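Local coordinates for protein SusD homolog (PDB 3IV0) that probably binds glycans at the bacterial outer membrane as a SusD-type lipoprotein, for uptake with a partner transporter, at residues D305-L310 / E422-G427; A282-N287 / K339-F344. One frame throughout, in Å; residues are numbered along the deposited sequence.

Contact 1. Residues D305-L310 / E422-G427; sequences DYLMTL and ELIGEG
The type II beta turn that follows helix 408-422 reaches across to the short helix 304-310 through a single side chain, Ile424, which meets Leu307 and Leu310. It is a worked example of how a tight turn can dock on a helix without any hydrogen bond between the two. Ile424 holds the second position of the turn, and its chain is fully extended, CG1 anti to the backbone N (chi1 -172°), which carries the terminal methyl CD1 out to the helix. There CD1 touches two methyls, Leu310 CD2 at 4.4 Å and Leu307 CD2 at 4.5 Å. The two leucines stand three residues apart on one face of the helix, and their CD2 atoms are themselves only 4.1 Å from each other, so one isoleucine tip can serve both. The fit is light, with just 76 Å² buried in all, and the backbones stay well apart. Within the turn, Glu426 N bonds to Leu423 O at 2.9 Å, closing the chain reversal. Gly425, third in the turn, has a positive phi of 85°, where a beta carbon would press against the carbonyl O of Ile424. On the helix, the bond from Leu310 N to Tyr306 O, 2.8 Å long, is one of those that hold the turn carrying Leu310. Helix 408-422 packs against the same leucine through Trp417 and Cys420, while Ile328 from a loop lies against Leu307. At the end of that helix, the buried carboxylate of Glu422 forms salt bridges with Arg319, Arg366 and Arg398, which probably keep it ionised just before the chain turns toward helix 429-436.

Contact 2. Residues A282-N287 / K339-F344; sequences AKFSDN and KEIKKF. With EDO (1,2-ethanediol), chain F.
Phe284 begins the meeting with Ile341 and Phe344, and illustrates how aromatic packing and a bound water can together join a short, weakly bonded helix to an irregular loop. Its chi1 of 176° swings the ring away from the backbone N and out to the facing loop, where the side chain crosses those of Ile341 and Phe344 at about a right angle. CD2 comes to 3.6 Å from Phe344 CE2, the two ring planes standing at 72°, and CZ meets Ile341 CD1 at 4.0 Å. Trimming this ring to an alanine is likely to open a gap against Ile341 CD1 and leave one side of the Phe344 ring without its neighbour. Ser285 follows, its OG 3.6 Å from Phe344 CB and hydrogen-bonded to Ser357. The same OG shares a water, 2.9 Å away, that donates to Ile341 O and accepts from Phe344 N, linking the serine to two backbone groups with no direct hydrogen bond between the segments. Next, Asp286 makes a long salt bridge, OD2 to Lys283 NZ; OD1 is hydrogen-bonded to Ser357 and OD2 to Thr356. Its carbonyl O and Asn287 OD1 each receive a weak bond from 1,2-ethanediol, probably a crystallisation remnant. This is buried packing of helix 284-287 against the loop between helix 318-323 and strand 348-350, backed by strand 300-302 and helix 43-50, within a SusD-family fold.

How the contacts relate
Along the chain the segments alternate, 282-287, 305-310, 339-344 and 422-427, so the two contacts cross in sequence rather than follow one another. Their centres lie about 12 Å apart, on the same side of the chain's centre, and the segment 422-427 joins them. Lys343 NZ forms a salt bridge with Glu426 OE2 at 2.7 Å and probably a hydrogen bond with Ile424 O, while Gly425 CA packs 3.4 Å from Phe284 CD2. Helix 43-50 serves both, since Asp49 accepts from Gly427 N and touches Phe284. Parts distant in sequence are thereby tied into one buried region of this SusD-family protein.

Contact 1. Residues D305-L310 / E422-G427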
loop_
_atom_site.group_PDB
_atom_site.type_symbol
_atom_site.label_atom_id
_atom_site.label_comp_id
_atom_site.label_asym_id
_atom_site.label_seq_id
_atom_site.Cartn_x
_atom_site.Cartn_y
_atom_site.Cartn_z
ATOM N N ASP A 305 15.659 -10.357 16.774
ATOM C CA ASP A 305 16.773 -9.448 16.566
ATOM C C ASP A 305 16.316 -8.255 15.740
ATOM O O ASP A 305 16.658 -7.119 16.057
ATOM C CB ASP A 305 17.939 -10.146 15.880
ATOM C CG ASP A 305 18.574 -11.239 16.744
ATOM O OD1 ASP A 305 18.863 -10.995 17.930
ATOM O OD2 ASP A 305 18.774 -12.356 16.216
ATOM N N TYR A 306 15.555 -8.502 14.675
ATOM C CA TYR A 306 15.013 -7.405 13.896
ATOM C C TYR A 306 14.180 -6.456 14.758
ATOM O O TYR A 306 14.336 -5.240 14.685
ATOM C CB TYR A 306 14.154 -7.928 12.761
ATOM C CG TYR A 306 13.566 -6.817 11.920
ATOM C CD1 TYR A 306 14.407 -5.943 11.230
ATOM C CD2 TYR A 306 12.212 -6.635 11.833
ATOM C CE1 TYR A 306 13.906 -4.918 10.447
ATOM C CE2 TYR A 306 11.681 -5.597 11.016
ATOM C CZ TYR A 306 12.565 -4.749 10.352
ATOM O OH TYR A 306 12.076 -3.731 9.557
ATOM N N LEU A 307 13.294 -7.000 15.591
ATOM C CA LEU A 307 12.409 -6.163 16.377
ATOM C C LEU A 307 13.179 -5.448 17.498
ATOM O O LEU A 307 12.803 -4.357 17.895
ATOM C CB LEU A 307 11.197 -6.976 16.857
ATOM C CG LEU A 307 10.286 -7.520 15.738
ATOM C CD1 LEU A 307 9.147 -8.322 16.351
ATOM C CD2 LEU A 307 9.741 -6.402 14.808
HETATM N N MSE A 308 14.256 -6.049 18.000
HETATM C CA MSE A 308 15.113 -5.342 18.954
HETATM C C MSE A 308 15.811 -4.161 18.264
HETATM O O MSE A 308 16.141 -3.173 18.922
HETATM C CB MSE A 308 16.144 -6.289 19.569
HETATM C CG MSE A 308 15.595 -7.126 20.717
HETATM SE SE MSE A 308 16.969 -8.215 21.573
HETATM C CE MSE A 308 17.132 -9.541 20.283
ATOM N N THR A 309 16.087 -4.269 16.966
ATOM C CA THR A 309 16.645 -3.131 16.204
ATOM C C THR A 309 15.589 -2.071 15.923
ATOM O O THR A 309 15.797 -0.867 16.117
ATOM C CB THR A 309 17.174 -3.609 14.857
ATOM O OG1 THR A 309 18.314 -4.455 15.082
ATOM C CG2 THR A 309 17.537 -2.410 13.918
ATOM N N LEU A 310 14.438 -2.540 15.487
ATOM C CA LEU A 310 13.357 -1.673 15.121
ATOM C C LEU A 310 12.730 -0.923 16.294
ATOM O O LEU A 310 12.442 0.276 16.205
ATOM C CB LEU A 310 12.306 -2.518 14.389
ATOM C CG LEU A 310 11.184 -1.768 13.693
ATOM C CD1 LEU A 310 11.798 -0.818 12.669
ATOM C CD2 LEU A 310 10.201 -2.761 13.032
ATOM N N GLU A 422 6.194 2.572 12.220
ATOM C CA GLU A 422 4.832 3.067 12.178
ATOM C C GLU A 422 3.926 2.243 11.266
ATOM O O GLU A 422 2.763 2.006 11.600
ATOM C CB GLU A 422 4.832 4.516 11.720
ATOM C CG GLU A 422 3.481 5.165 11.678
ATOM C CD GLU A 422 2.834 5.289 13.028
ATOM O OE1 GLU A 422 3.534 5.295 14.078
ATOM O OE2 GLU A 422 1.593 5.403 13.104
ATOM N N LEU A 423 4.470 1.761 10.147
ATOM C CA LEU A 423 3.652 1.149 9.110
ATOM C C LEU A 423 3.758 -0.345 9.001
ATOM O O LEU A 423 3.212 -0.949 8.078
ATOM C CB LEU A 423 3.948 1.788 7.769
ATOM C CG LEU A 423 3.770 3.300 7.691
ATOM C CD1 LEU A 423 4.250 3.869 6.338
ATOM C CD2 LEU A 423 2.316 3.761 7.940
ATOM N N ILE A 424 4.348 -0.980 10.002
ATOM C CA ILE A 424 4.485 -2.415 9.958
ATOM C C ILE A 424 3.138 -3.080 9.746
ATOM O O ILE A 424 2.168 -2.777 10.417
ATOM C CB ILE A 424 5.210 -2.950 11.244
ATOM C CG1 ILE A 424 5.496 -4.449 11.047
ATOM C CG2 ILE A 424 4.421 -2.658 12.542
ATOM C CD1 ILE A 424 6.487 -5.020 12.095
ATOM N N GLY A 425 3.097 -3.999 8.790
ATOM C CA GLY A 425 1.872 -4.736 8.496
ATOM C C GLY A 425 0.904 -4.045 7.551
ATOM O O GLY A 425 -0.158 -4.596 7.295
ATOM N N GLU A 426 1.261 -2.866 7.016
ATOM C CA GLU A 426 0.376 -2.104 6.139
ATOM C C GLU A 426 0.791 -2.159 4.666
ATOM O O GLU A 426 0.221 -1.438 3.847
ATOM C CB GLU A 426 0.248 -0.653 6.623
ATOM C CG GLU A 426 -0.400 -0.571 8.020
ATOM C CD GLU A 426 -0.372 0.808 8.601
ATOM O OE1 GLU A 426 -0.946 1.741 7.998
ATOM O OE2 GLU A 426 0.206 1.000 9.688
ATOM N N GLY A 427 1.765 -2.966 4.313
ATOM C CA GLY A 427 2.099 -3.195 2.914
ATOM C C GLY A 427 3.090 -2.231 2.313
ATOM O O GLY A 427 3.161 -2.147 1.081
#

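Contact 2. Residues A282-N287 / K339-F344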
loop_
_atom_site.group_PDB
_atom_site.type_symbol
_atom_site.label_atom_id
_atom_site.label_comp_id
_atom_site.label_asym_id
_atom_site.label_seq_id
_atom_site.Cartn_x
_atom_site.Cartn_y
_atom_site.Cartn_z
ATOM N N ALA A 282 -4.767 -12.887 2.900
ATOM C CA ALA A 282 -4.486 -11.536 2.411
ATOM C C ALA A 282 -4.353 -10.486 3.503
ATOM O O ALA A 282 -3.823 -9.386 3.277
ATOM C CB ALA A 282 -5.580 -11.069 1.440
ATOM N N LYS A 283 -4.872 -10.803 4.691
ATOM C CA LYS A 283 -4.873 -9.879 5.818
ATOM C C LYS A 283 -3.654 -10.162 6.679
ATOM O O LYS A 283 -3.573 -11.209 7.344
ATOM C CB LYS A 283 -6.156 -10.025 6.626
ATOM C CG LYS A 283 -7.371 -9.572 5.818
ATOM C CD LYS A 283 -8.662 -9.627 6.611
ATOM C CE LYS A 283 -9.284 -10.994 6.551
ATOM N NZ LYS A 283 -10.709 -10.975 7.064
ATOM N N PHE A 284 -2.736 -9.211 6.717
ATOM C CA PHE A 284 -1.540 -9.363 7.530
ATOM C C PHE A 284 -1.873 -9.825 8.935
ATOM O O PHE A 284 -1.263 -10.794 9.470
ATOM C CB PHE A 284 -0.814 -8.010 7.580
ATOM C CG PHE A 284 0.412 -7.971 8.466
ATOM C CD1 PHE A 284 1.630 -8.382 7.971
ATOM C CD2 PHE A 284 0.344 -7.511 9.767
ATOM C CE1 PHE A 284 2.781 -8.326 8.746
ATOM C CE2 PHE A 284 1.506 -7.462 10.543
ATOM C CZ PHE A 284 2.707 -7.899 10.015
ATOM N N SER A 285 -2.844 -9.181 9.546
ATOM C CA SER A 285 -3.225 -9.513 10.912
ATOM C C SER A 285 -3.513 -11.025 11.077
ATOM O O SER A 285 -3.121 -11.637 12.093
ATOM C CB SER A 285 -4.424 -8.672 11.335
ATOM O OG SER A 285 -4.675 -8.818 12.732
ATOM N N ASP A 286 -4.217 -11.625 10.112
ATOM C CA ASP A 286 -4.589 -13.036 10.206
ATOM C C ASP A 286 -3.427 -13.963 9.988
ATOM O O ASP A 286 -3.539 -15.163 10.248
ATOM C CB ASP A 286 -5.773 -13.369 9.300
ATOM C CG ASP A 286 -7.098 -12.858 9.856
ATOM O OD1 ASP A 286 -7.233 -12.684 11.084
ATOM O OD2 ASP A 286 -8.060 -12.699 9.062
ATOM N N ASN A 287 -2.301 -13.422 9.519
ATOM C CA ASN A 287 -1.117 -14.218 9.342
ATOM C C ASN A 287 -0.171 -14.146 10.541
ATOM O O ASN A 287 0.742 -14.985 10.643
ATOM C CB ASN A 287 -0.389 -13.791 8.053
ATOM C CG ASN A 287 -1.163 -14.143 6.795
ATOM O OD1 ASN A 287 -1.861 -15.159 6.722
ATOM N ND2 ASN A 287 -1.027 -13.304 5.777
ATOM N N LYS A 339 4.625 -16.108 19.007
ATOM C CA LYS A 339 4.408 -14.708 19.326
ATOM C C LYS A 339 3.518 -14.091 18.254
ATOM O O LYS A 339 3.468 -14.599 17.130
ATOM C CB LYS A 339 5.696 -13.936 19.443
ATOM C CG LYS A 339 6.529 -13.909 18.218
ATOM C CD LYS A 339 7.821 -13.173 18.557
ATOM C CE LYS A 339 8.764 -13.084 17.417
ATOM N NZ LYS A 339 9.974 -12.243 17.786
ATOM N N GLU A 340 2.783 -13.072 18.645
ATOM C CA GLU A 340 1.807 -12.472 17.736
ATOM C C GLU A 340 1.872 -10.972 17.763
ATOM O O GLU A 340 2.394 -10.357 18.684
ATOM C CB GLU A 340 0.406 -12.955 18.051
ATOM C CG GLU A 340 -0.089 -12.653 19.437
ATOM C CD GLU A 340 -1.433 -13.292 19.745
ATOM O OE1 GLU A 340 -2.081 -13.873 18.832
ATOM O OE2 GLU A 340 -1.847 -13.207 20.938
ATOM N N ILE A 341 1.337 -10.373 16.693
ATOM C CA ILE A 341 1.221 -8.932 16.561
ATOM C C ILE A 341 -0.252 -8.572 16.671
ATOM O O ILE A 341 -1.063 -9.157 15.949
ATOM C CB ILE A 341 1.780 -8.500 15.193
ATOM C CG1 ILE A 341 3.279 -8.761 15.180
ATOM C CG2 ILE A 341 1.442 -7.047 14.910
ATOM C CD1 ILE A 341 3.949 -8.569 13.804
ATOM N N LYS A 342 -0.598 -7.659 17.563
ATOM C CA LYS A 342 -1.972 -7.333 17.891
ATOM C C LYS A 342 -2.422 -5.930 17.422
ATOM O O LYS A 342 -3.538 -5.482 17.662
ATOM C CB LYS A 342 -2.193 -7.472 19.400
ATOM C CG LYS A 342 -1.434 -6.521 20.214
ATOM C CD LYS A 342 -1.720 -6.783 21.719
ATOM C CE LYS A 342 -0.938 -5.843 22.606
ATOM N NZ LYS A 342 -1.164 -6.154 24.038
ATOM N N LYS A 343 -1.537 -5.305 16.659
ATOM C CA LYS A 343 -1.738 -3.952 16.121
ATOM C C LYS A 343 -3.098 -3.767 15.462
ATOM O O LYS A 343 -3.726 -2.755 15.645
ATOM C CB LYS A 343 -0.648 -3.663 15.073
ATOM C CG LYS A 343 -0.791 -2.336 14.325
ATOM C CD LYS A 343 0.391 -2.068 13.439
ATOM C CE LYS A 343 0.152 -0.816 12.597
ATOM N NZ LYS A 343 1.299 -0.505 11.706
ATOM N N PHE A 344 -3.542 -4.747 14.683
ATOM C CA PHE A 344 -4.733 -4.571 13.854
ATOM C C PHE A 344 -5.998 -5.175 14.436
ATOM O O PHE A 344 -7.005 -5.284 13.745
ATOM C CB PHE A 344 -4.473 -5.195 12.485
ATOM C CG PHE A 344 -3.325 -4.558 11.739
ATOM C CD1 PHE A 344 -3.534 -3.447 10.969
ATOM C CD2 PHE A 344 -2.055 -5.072 11.819
ATOM C CE1 PHE A 344 -2.471 -2.830 10.330
ATOM C CE2 PHE A 344 -0.990 -4.495 11.171
ATOM C CZ PHE A 344 -1.190 -3.366 10.422
HETATM C C1 EDO F . -5.095 -16.905 8.508
HETATM O O1 EDO F . -4.980 -17.633 9.700
HETATM C C2 EDO F . -4.088 -17.172 7.392
HETATM O O2 EDO F . -2.859 -17.676 7.883
HETATM O O HOH W 1 -2.656 -7.543 14.303
#